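Local atomic coordinates of 3,6-diketocamphane 1,6 monooxygenase (PDB entry 4UWM), a protein that oxidises the 2,5-diketone of (-)-camphor to a lactone, using reduced FMN and molecular oxygen, as the oxygenating subunit of a type II Baeyer-Villiger monooxygenase. Residues N70-P81 / L99-G110; S222-L230 / M295-G303. One frame throughout, in Å; residues are numbered along the deposited sequence.

Contact 1. Residues N70-P81 / L99-G110; sequences NIKFAPMAHLLP and LEGRYFLGIGAG. With FMN (flavin mononucleotide), chain C.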
loop_
_atom_site.group_PDB
_atom_site.type_symbol
_atom_site.label_atom_id
_atom_site.label_comp_id
_atom_site.label_asym_id
_atom_site.label_seq_id
_atom_site.Cartn_x
_atom_site.Cartn_y
_atom_site.Cartn_z
ATOM N N ASN A 70 0.933 13.850 -14.915
ATOM C CA ASN A 70 0.783 15.119 -14.225
ATOM C C ASN A 70 -0.096 15.159 -13.002
ATOM O O ASN A 70 0.125 15.988 -12.129
ATOM C CB ASN A 70 0.252 16.187 -15.201
ATOM C CG ASN A 70 1.072 16.262 -16.468
ATOM O OD1 ASN A 70 2.287 16.423 -16.429
ATOM N ND2 ASN A 70 0.415 16.111 -17.594
ATOM N N ILE A 71 -1.136 14.333 -12.968
ATOM C CA ILE A 71 -2.123 14.425 -11.904
ATOM C C ILE A 71 -1.431 14.193 -10.549
ATOM O O ILE A 71 -0.480 13.417 -10.468
ATOM C CB ILE A 71 -3.297 13.431 -12.154
ATOM C CG1 ILE A 71 -4.530 13.803 -11.332
ATOM C CG2 ILE A 71 -2.834 11.972 -12.018
ATOM C CD1 ILE A 71 -5.814 13.184 -11.867
ATOM N N LYS A 72 -1.890 14.909 -9.523
ATOM C CA LYS A 72 -1.415 14.751 -8.158
ATOM C C LYS A 72 -2.397 13.857 -7.377
ATOM O O LYS A 72 -3.609 13.942 -7.571
ATOM C CB LYS A 72 -1.325 16.111 -7.460
ATOM C CG LYS A 72 -0.432 17.133 -8.165
ATOM C CD LYS A 72 -0.405 18.403 -7.333
ATOM C CE LYS A 72 0.079 19.604 -8.121
ATOM N NZ LYS A 72 0.142 20.759 -7.186
ATOM N N PHE A 73 -1.872 13.033 -6.473
ATOM C CA PHE A 73 -2.725 12.127 -5.677
ATOM C C PHE A 73 -2.733 12.492 -4.205
ATOM O O PHE A 73 -1.732 12.977 -3.695
ATOM C CB PHE A 73 -2.234 10.690 -5.809
ATOM C CG PHE A 73 -2.346 10.131 -7.185
ATOM C CD1 PHE A 73 -3.539 9.554 -7.619
ATOM C CD2 PHE A 73 -1.255 10.138 -8.037
ATOM C CE1 PHE A 73 -3.639 9.014 -8.889
ATOM C CE2 PHE A 73 -1.348 9.586 -9.319
ATOM C CZ PHE A 73 -2.545 9.036 -9.748
ATOM N N ALA A 74 -3.849 12.243 -3.522
ATOM C CA ALA A 74 -3.901 12.383 -2.080
ATOM C C ALA A 74 -4.821 11.351 -1.476
ATOM O O ALA A 74 -5.968 11.211 -1.917
ATOM C CB ALA A 74 -4.379 13.784 -1.678
ATOM N N PRO A 75 -4.346 10.650 -0.429
ATOM C CA PRO A 75 -5.320 9.978 0.415
ATOM C C PRO A 75 -6.165 11.040 1.101
ATOM O O PRO A 75 -5.627 12.061 1.596
ATOM C CB PRO A 75 -4.441 9.204 1.435
ATOM C CG PRO A 75 -3.180 9.984 1.495
ATOM C CD PRO A 75 -2.971 10.560 0.109
ATOM N N MET A 76 -7.473 10.830 1.136
ATOM C CA MET A 76 -8.393 11.815 1.701
ATOM C C MET A 76 -9.500 11.139 2.503
ATOM O O MET A 76 -10.652 11.007 2.029
ATOM C CB MET A 76 -8.982 12.695 0.588
ATOM C CG MET A 76 -9.758 13.916 1.086
ATOM S SD MET A 76 -8.707 15.010 2.064
ATOM C CE MET A 76 -7.509 15.499 0.811
ATOM N N ALA A 77 -9.197 10.709 3.729
ATOM C CA ALA A 77 -7.916 10.946 4.429
ATOM C C ALA A 77 -7.343 9.657 5.010
ATOM O O ALA A 77 -8.093 8.728 5.352
ATOM C CB ALA A 77 -8.172 11.918 5.577
ATOM N N HIS A 78 -6.027 9.603 5.196
ATOM C CA HIS A 78 -5.496 8.569 6.098
ATOM C C HIS A 78 -6.025 8.808 7.503
ATOM O O HIS A 78 -5.974 9.936 8.011
ATOM C CB HIS A 78 -3.962 8.592 6.116
ATOM C CG HIS A 78 -3.321 7.939 4.938
ATOM N ND1 HIS A 78 -3.726 6.710 4.452
ATOM C CD2 HIS A 78 -2.250 8.306 4.192
ATOM C CE1 HIS A 78 -2.944 6.371 3.431
ATOM N NE2 HIS A 78 -2.057 7.331 3.239
ATOM N N LEU A 79 -6.554 7.766 8.120
ATOM C CA LEU A 79 -7.103 7.878 9.460
ATOM C C LEU A 79 -5.965 7.566 10.455
ATOM O O LEU A 79 -5.644 6.413 10.722
ATOM C CB LEU A 79 -8.313 6.952 9.646
ATOM C CG LEU A 79 -9.414 7.207 8.583
ATOM C CD1 LEU A 79 -10.624 6.330 8.820
ATOM C CD2 LEU A 79 -9.827 8.689 8.593
ATOM N N LEU A 80 -5.352 8.624 10.962
ATOM C CA LEU A 80 -4.163 8.500 11.848
ATOM C C LEU A 80 -4.316 7.620 13.071
ATOM O O LEU A 80 -3.356 6.946 13.441
ATOM C CB LEU A 80 -3.608 9.872 12.218
ATOM C CG LEU A 80 -3.314 10.853 11.081
ATOM C CD1 LEU A 80 -2.489 12.025 11.599
ATOM C CD2 LEU A 80 -2.616 10.205 9.900
ATOM N N PRO A 81 -5.515 7.584 13.699
ATOM C CA PRO A 81 -5.656 6.690 14.861
ATOM C C PRO A 81 -5.547 5.185 14.561
ATOM O O PRO A 81 -5.422 4.379 15.485
ATOM C CB PRO A 81 -7.047 7.032 15.395
ATOM C CG PRO A 81 -7.332 8.412 14.884
ATOM C CD PRO A 81 -6.716 8.420 13.516
ATOM N N LEU A 99 6.172 9.233 -6.690
ATOM C CA LEU A 99 5.389 10.188 -7.467
ATOM C C LEU A 99 6.162 11.490 -7.806
ATOM O O LEU A 99 5.614 12.389 -8.433
ATOM C CB LEU A 99 4.159 10.567 -6.653
ATOM C CG LEU A 99 3.084 9.476 -6.649
ATOM C CD1 LEU A 99 2.100 9.713 -5.523
ATOM C CD2 LEU A 99 2.374 9.436 -8.005
ATOM N N GLU A 100 7.400 11.599 -7.340
ATOM C CA GLU A 100 8.193 12.819 -7.531
ATOM C C GLU A 100 7.433 14.066 -7.079
ATOM O O GLU A 100 7.443 15.088 -7.747
ATOM C CB GLU A 100 8.674 12.911 -8.981
ATOM C CG GLU A 100 9.549 11.721 -9.317
ATOM C CD GLU A 100 10.003 11.662 -10.756
ATOM O OE1 GLU A 100 9.212 11.965 -11.668
ATOM O OE2 GLU A 100 11.154 11.264 -10.976
ATOM N N GLY A 101 6.759 13.946 -5.937
ATOM C CA GLY A 101 6.050 15.057 -5.311
ATOM C C GLY A 101 4.665 15.382 -5.840
ATOM O O GLY A 101 4.047 16.341 -5.369
ATOM N N ARG A 102 4.163 14.593 -6.800
ATOM C CA ARG A 102 2.769 14.718 -7.248
ATOM C C ARG A 102 1.877 14.079 -6.213
ATOM O O ARG A 102 1.167 13.107 -6.521
ATOM C CB ARG A 102 2.530 14.009 -8.592
ATOM C CG ARG A 102 3.380 14.484 -9.760
ATOM C CD ARG A 102 2.992 13.785 -11.055
ATOM N NE ARG A 102 3.418 12.389 -11.160
ATOM C CZ ARG A 102 2.620 11.356 -11.460
ATOM N NH1 ARG A 102 1.312 11.521 -11.688
ATOM N NH2 ARG A 102 3.143 10.153 -11.574
ATOM N N TYR A 103 1.884 14.638 -5.002
ATOM C CA TYR A 103 1.290 13.970 -3.852
ATOM C C TYR A 103 0.955 15.017 -2.827
ATOM O O TYR A 103 1.696 15.977 -2.679
ATOM C CB TYR A 103 2.308 12.937 -3.285
ATOM C CG TYR A 103 1.829 12.253 -2.042
ATOM C CD1 TYR A 103 2.059 12.817 -0.787
ATOM C CD2 TYR A 103 1.122 11.050 -2.113
ATOM C CE1 TYR A 103 1.585 12.221 0.357
ATOM C CE2 TYR A 103 0.645 10.433 -0.963
ATOM C CZ TYR A 103 0.893 11.022 0.267
ATOM O OH TYR A 103 0.418 10.445 1.422
ATOM N N PHE A 104 -0.169 14.864 -2.133
ATOM C CA PHE A 104 -0.360 15.563 -0.871
ATOM C C PHE A 104 -1.131 14.674 0.076
ATOM O O PHE A 104 -1.668 13.646 -0.340
ATOM C CB PHE A 104 -0.954 16.993 -1.020
ATOM C CG PHE A 104 -2.322 17.054 -1.651
ATOM C CD1 PHE A 104 -2.473 16.937 -3.031
ATOM C CD2 PHE A 104 -3.457 17.270 -0.858
ATOM C CE1 PHE A 104 -3.733 17.005 -3.614
ATOM C CE2 PHE A 104 -4.724 17.328 -1.438
ATOM C CZ PHE A 104 -4.847 17.210 -2.823
ATOM N N LEU A 105 -1.175 15.058 1.347
ATOM C CA LEU A 105 -1.643 14.174 2.407
ATOM C C LEU A 105 -2.875 14.684 3.140
ATOM O O LEU A 105 -2.822 15.691 3.868
ATOM C CB LEU A 105 -0.490 13.924 3.410
ATOM C CG LEU A 105 -0.816 13.237 4.736
ATOM C CD1 LEU A 105 -1.216 11.773 4.514
ATOM C CD2 LEU A 105 0.400 13.337 5.678
ATOM N N GLY A 106 -3.982 13.956 3.001
ATOM C CA GLY A 106 -5.145 14.210 3.841
ATOM C C GLY A 106 -5.031 13.418 5.123
ATOM O O GLY A 106 -4.722 12.226 5.084
ATOM N N ILE A 107 -5.279 14.074 6.261
ATOM C CA ILE A 107 -5.338 13.363 7.561
ATOM C C ILE A 107 -6.693 13.526 8.221
ATOM O O ILE A 107 -7.370 14.513 7.984
ATOM C CB ILE A 107 -4.233 13.841 8.532
ATOM C CG1 ILE A 107 -4.465 15.314 8.946
ATOM C CG2 ILE A 107 -2.866 13.637 7.902
ATOM C CD1 ILE A 107 -3.599 15.773 10.114
ATOM N N GLY A 108 -7.113 12.553 9.021
ATOM C CA GLY A 108 -8.358 12.688 9.754
ATOM C C GLY A 108 -8.473 11.686 10.867
ATOM O O GLY A 108 -7.610 10.824 11.017
ATOM N N ALA A 109 -9.556 11.797 11.635
ATOM C CA ALA A 109 -9.817 10.971 12.814
ATOM C C ALA A 109 -10.610 9.735 12.482
ATOM O O ALA A 109 -10.443 8.704 13.124
ATOM C CB ALA A 109 -10.585 11.782 13.864
ATOM N N GLY A 110 -11.516 9.856 11.511
ATOM C CA GLY A 110 -12.463 8.783 11.186
ATOM C C GLY A 110 -13.826 9.014 11.844
ATOM O O GLY A 110 -13.922 9.167 13.064
HETATM N N1 FMN C . -13.896 12.884 5.436
HETATM C C2 FMN C . -12.734 12.699 4.744
HETATM O O2 FMN C . -11.646 12.706 5.359
HETATM N N3 FMN C . -12.703 12.513 3.412
HETATM C C4 FMN C . -13.815 12.496 2.667
HETATM O O4 FMN C . -13.728 12.321 1.434
HETATM C C4A FMN C . -15.132 12.685 3.338
HETATM N N5 FMN C . -16.301 12.674 2.657
HETATM C C5A FMN C . -17.491 12.849 3.285
HETATM C C6 FMN C . -18.678 12.836 2.548
HETATM C C7 FMN C . -19.910 13.014 3.177
HETATM C C7M FMN C . -21.180 12.997 2.363
HETATM C C8 FMN C . -19.950 13.221 4.655
HETATM C C8M FMN C . -21.249 13.418 5.386
HETATM C C9 FMN C . -18.769 13.235 5.390
HETATM C C9A FMN C . -17.535 13.060 4.768
HETATM N N10 FMN C . -16.326 13.079 5.513
HETATM C C10 FMN C . -15.105 12.888 4.814
HETATM C "C1'" FMN C . -16.347 13.265 6.976
HETATM C "C2'" FMN C . -16.102 14.714 7.368
HETATM O "O2'" FMN C . -14.965 15.183 6.646
HETATM C "C3'" FMN C . -15.843 14.835 8.868
HETATM O "O3'" FMN C . -17.087 15.120 9.523
HETATM C "C4'" FMN C . -14.800 15.918 9.155
HETATM O "O4'" FMN C . -13.482 15.414 8.905
HETATM C "C5'" FMN C . -14.882 16.477 10.571
HETATM O "O5'" FMN C . -15.676 17.651 10.467
HETATM P P FMN C . -15.783 18.764 11.612
HETATM O O1P FMN C . -14.432 18.906 12.238
HETATM O O2P FMN C . -16.191 19.946 10.785
HETATM O O3P FMN C . -16.845 18.218 12.524
HETATM O O HOH W 1 -0.168 7.786 1.281
#
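Arg-102 NH1 is gripped by two oxygens: it donates to Ile-71 O at 2.9 Å, in the carbonyl plane, and is also bonded to Thr-68 OG1. Ala-65 O takes NH2. Leu-99 CD2 lies over one guanidinium face, offset toward its rim, and meets Phe-73 CD2 at 3.7 Å. Backbone bonds run from Phe-73 N to Arg-102 O and from Phe-104 N to Phe-73 O. Ala-74 CB sits over the centre of the Phe-104 ring, 3.5 Å from the centroid, a CH-pi contact. The ring gets there with CG between its backbone N and carbonyl carbon (chi1 61°). The segments carry the parallel strands 72-79 and 105-108 of a beta-alpha-beta unit in the TIM-barrel fold of the luciferase family, with helix 85-98 as the crossover. The peptide before Ala-77 is cis, and Met-76 O accepts FMN N3 at 2.9 Å and Ser-44 OG. Between the Phe-73/Tyr-103 and His-78/Ile-107 bridges the register shifts by one residue. A side chain at Gly-106 would clash with Pro-75 O. Pro-75 CB covers one face of the His-78 imidazole. Water 1 links His-78 NE2, at 2.8 Å, to Tyr-103 OH, while Glu-45 holds ND1. Leu-80 CD1 packs on Ile-107 CB at 4.0 Å.

Contact 2. Residues S222-L230 / M295-G303; sequences SIFSGLDAL and MDGYAKDAG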
loop_
_atom_site.group_PDB
_atom_site.type_symbol
_atom_site.label_atom_id
_atom_site.label_comp_id
_atom_site.label_asym_id
_atom_site.label_seq_id
_atom_site.Cartn_x
_atom_site.Cartn_y
_atom_site.Cartn_z
ATOM N N SER A 222 -13.727 21.141 1.722
ATOM C CA SER A 222 -15.104 21.188 2.185
ATOM C C SER A 222 -15.992 20.356 1.272
ATOM O O SER A 222 -15.785 20.322 0.060
ATOM C CB SER A 222 -15.625 22.639 2.187
ATOM O OG SER A 222 -14.839 23.501 3.005
ATOM N N ILE A 223 -16.968 19.683 1.864
ATOM C CA ILE A 223 -18.025 19.033 1.097
ATOM C C ILE A 223 -19.171 20.041 0.984
ATOM O O ILE A 223 -19.667 20.531 1.996
ATOM C CB ILE A 223 -18.534 17.742 1.780
ATOM C CG1 ILE A 223 -17.373 16.841 2.260
ATOM C CG2 ILE A 223 -19.500 16.997 0.865
ATOM C CD1 ILE A 223 -16.524 16.191 1.177
ATOM N N PHE A 224 -19.581 20.371 -0.240
ATOM C CA PHE A 224 -20.612 21.411 -0.388
ATOM C C PHE A 224 -21.918 20.976 0.234
ATOM O O PHE A 224 -22.465 19.932 -0.130
ATOM C CB PHE A 224 -20.852 21.826 -1.833
ATOM C CG PHE A 224 -21.858 22.942 -1.972
ATOM C CD1 PHE A 224 -21.549 24.230 -1.540
ATOM C CD2 PHE A 224 -23.110 22.706 -2.527
ATOM C CE1 PHE A 224 -22.469 25.264 -1.667
ATOM C CE2 PHE A 224 -24.038 23.734 -2.651
ATOM C CZ PHE A 224 -23.717 25.012 -2.221
ATOM N N SER A 225 -22.397 21.777 1.183
ATOM C CA SER A 225 -23.606 21.453 1.928
ATOM C C SER A 225 -24.561 22.649 2.057
ATOM O O SER A 225 -25.471 22.628 2.884
ATOM C CB SER A 225 -23.244 20.879 3.307
ATOM O OG SER A 225 -22.802 21.893 4.187
ATOM N N GLY A 226 -24.354 23.672 1.225
ATOM C CA GLY A 226 -25.138 24.913 1.286
ATOM C C GLY A 226 -24.257 26.153 1.366
ATOM O O GLY A 226 -23.088 26.070 1.769
ATOM N N LEU A 227 -24.816 27.305 0.985
ATOM C CA LEU A 227 -24.062 28.564 0.906
ATOM C C LEU A 227 -23.541 29.050 2.258
ATOM O O LEU A 227 -22.414 29.540 2.354
ATOM C CB LEU A 227 -24.908 29.670 0.259
ATOM C CG LEU A 227 -25.374 29.545 -1.196
ATOM C CD1 LEU A 227 -26.353 30.664 -1.530
ATOM C CD2 LEU A 227 -24.195 29.565 -2.157
ATOM N N ASP A 228 -24.363 28.916 3.296
ATOM C CA ASP A 228 -24.006 29.410 4.621
ATOM C C ASP A 228 -22.805 28.665 5.192
ATOM O O ASP A 228 -21.828 29.293 5.616
ATOM C CB ASP A 228 -25.201 29.335 5.582
ATOM C CG ASP A 228 -26.324 30.298 5.202
ATOM O OD1 ASP A 228 -26.040 31.371 4.620
ATOM O OD2 ASP A 228 -27.495 29.975 5.490
ATOM N N ALA A 229 -22.877 27.332 5.177
ATOM C CA ALA A 229 -21.779 26.487 5.658
ATOM C C ALA A 229 -20.508 26.753 4.877
ATOM O O ALA A 229 -19.432 26.812 5.467
ATOM C CB ALA A 229 -22.148 25.005 5.607
ATOM N N LEU A 230 -20.621 26.934 3.562
ATOM C CA LEU A 230 -19.435 27.181 2.763
ATOM C C LEU A 230 -18.760 28.479 3.205
ATOM O O LEU A 230 -17.536 28.546 3.368
ATOM C CB LEU A 230 -19.751 27.181 1.259
ATOM C CG LEU A 230 -18.519 27.212 0.339
ATOM C CD1 LEU A 230 -17.575 26.041 0.613
ATOM C CD2 LEU A 230 -18.906 27.251 -1.134
ATOM N N MET A 295 -29.757 17.931 4.405
ATOM C CA MET A 295 -30.196 18.744 3.261
ATOM C C MET A 295 -30.845 20.082 3.657
ATOM O O MET A 295 -31.429 20.770 2.819
ATOM C CB MET A 295 -31.104 17.933 2.338
ATOM C CG MET A 295 -30.351 16.875 1.555
ATOM S SD MET A 295 -31.405 15.792 0.603
ATOM C CE MET A 295 -32.424 15.046 1.866
ATOM N N ASP A 296 -30.711 20.443 4.930
ATOM C CA ASP A 296 -31.288 21.676 5.475
ATOM C C ASP A 296 -30.659 22.941 4.903
ATOM O O ASP A 296 -31.356 23.924 4.654
ATOM C CB ASP A 296 -31.187 21.687 6.998
ATOM C CG ASP A 296 -32.171 20.737 7.658
ATOM O OD1 ASP A 296 -32.853 19.965 6.956
ATOM O OD2 ASP A 296 -32.262 20.755 8.900
ATOM N N GLY A 297 -29.345 22.920 4.697
ATOM C CA GLY A 297 -28.653 24.020 4.036
ATOM C C GLY A 297 -29.146 24.208 2.614
ATOM O O GLY A 297 -29.356 25.338 2.164
ATOM N N TYR A 298 -29.338 23.095 1.903
ATOM C CA TYR A 298 -29.849 23.140 0.530
ATOM C C TYR A 298 -31.294 23.664 0.496
ATOM O O TYR A 298 -31.652 24.439 -0.384
ATOM C CB TYR A 298 -29.822 21.757 -0.125
ATOM C CG TYR A 298 -28.490 21.021 -0.147
ATOM C CD1 TYR A 298 -27.306 21.660 -0.528
ATOM C CD2 TYR A 298 -28.435 19.655 0.165
ATOM C CE1 TYR A 298 -26.102 20.960 -0.564
ATOM C CE2 TYR A 298 -27.244 18.950 0.129
ATOM C CZ TYR A 298 -26.085 19.606 -0.232
ATOM O OH TYR A 298 -24.917 18.889 -0.261
ATOM N N ALA A 299 -32.107 23.208 1.451
ATOM C CA ALA A 299 -33.505 23.608 1.570
ATOM C C ALA A 299 -33.617 25.093 1.909
ATOM O O ALA A 299 -34.368 25.832 1.262
ATOM C CB ALA A 299 -34.209 22.764 2.618
ATOM N N LYS A 300 -32.847 25.520 2.910
ATOM C CA LYS A 300 -32.757 26.927 3.282
ATOM C C LYS A 300 -32.409 27.768 2.063
ATOM O O LYS A 300 -33.038 28.791 1.818
ATOM C CB LYS A 300 -31.715 27.140 4.385
ATOM C CG LYS A 300 -32.054 28.265 5.354
ATOM C CD LYS A 300 -30.892 29.229 5.555
ATOM C CE LYS A 300 -30.716 30.131 4.338
ATOM N NZ LYS A 300 -29.864 31.315 4.620
ATOM N N ASP A 301 -31.425 27.315 1.288
ATOM C CA ASP A 301 -30.945 28.050 0.114
ATOM C C ASP A 301 -32.009 28.265 -0.954
ATOM O O ASP A 301 -32.081 29.341 -1.537
ATOM C CB ASP A 301 -29.729 27.353 -0.511
ATOM C CG ASP A 301 -28.439 27.609 0.258
ATOM O OD1 ASP A 301 -28.401 28.523 1.110
ATOM O OD2 ASP A 301 -27.450 26.900 0.000
ATOM N N ALA A 302 -32.816 27.241 -1.217
ATOM C CA ALA A 302 -33.795 27.302 -2.297
ATOM C C ALA A 302 -35.195 27.678 -1.790
ATOM O O ALA A 302 -36.141 27.777 -2.567
ATOM C CB ALA A 302 -33.824 25.990 -3.063
ATOM N N GLY A 303 -35.308 27.871 -0.481
ATOM C CA GLY A 303 -36.533 28.360 0.137
ATOM C C GLY A 303 -37.600 27.310 0.372
ATOM O O GLY A 303 -38.673 27.629 0.885
HETATM O O HOH W 2 -27.645 20.992 3.200
HETATM O O HOH W 3 -27.239 27.659 3.547
#
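The loop between strand 219-223 and helix 227-244 of the barrel meets the short helix 296-302 here. Tyr-298 OH donates to Phe-224 O at 2.7 Å; this oxygen lies at the ring edge, near its plane. The ring reaches the loop with CG anti to its carbonyl carbon (chi1 -55°). Tyr-298 CE1 lies 3.5 Å from Ser-225 C and 4.0 Å from Phe-224 CD2. Water 2 sits over one ring face, offset toward the rim, and joins Ser-225 O to Tyr-298 N. With an alanine in place of Tyr-298, Phe-224 O would probably lose this donor and a gap would open beside Ser-225. Gly-226 and Gly-297 bring the backbones close. A side chain on Gly-297 would clash with Ser-225 O. Asp-301 OD2 accepts Leu-227 N at 2.8 Å through its syn lone pair, in a nearly straight bond of 163°. Asp-301 OD1 accepts a hydrogen bond from water 3, which accepts one from Asp-228 N. Lys-300 NZ forms a salt bridge with Asp-228 OD2 at 2.9 Å; the two side chains cross at about a right angle. Asp-301 thus binds amides of the first helical turn after the N-cap Gly-226, at a strand-to-helix junction of a beta/alpha barrel.

How the contacts relate
Both contacts belong to one barrel and reach the same parallel sheet. Their centres are 27 Å apart, and their nearest atoms are about 7 Å apart. Contact 1 is the more central, about 8 Å from the chain centre, against about 19 Å for contact 2. Strand 198-202 lies between strands 105-108 and 219-223, connecting the two. The FMN pocket is what they share. Contact 1 supplies Met-76 and Ala-77; segment 222-230 of contact 2 carries Ile-223, though not in touch with 295-303. Thr-201, on the strand between, also bonds the flavin. The side chain of Tyr-298 is about 7 Å from FMN, consistent with contact 2 bordering the pocket through the end of strand 219-223.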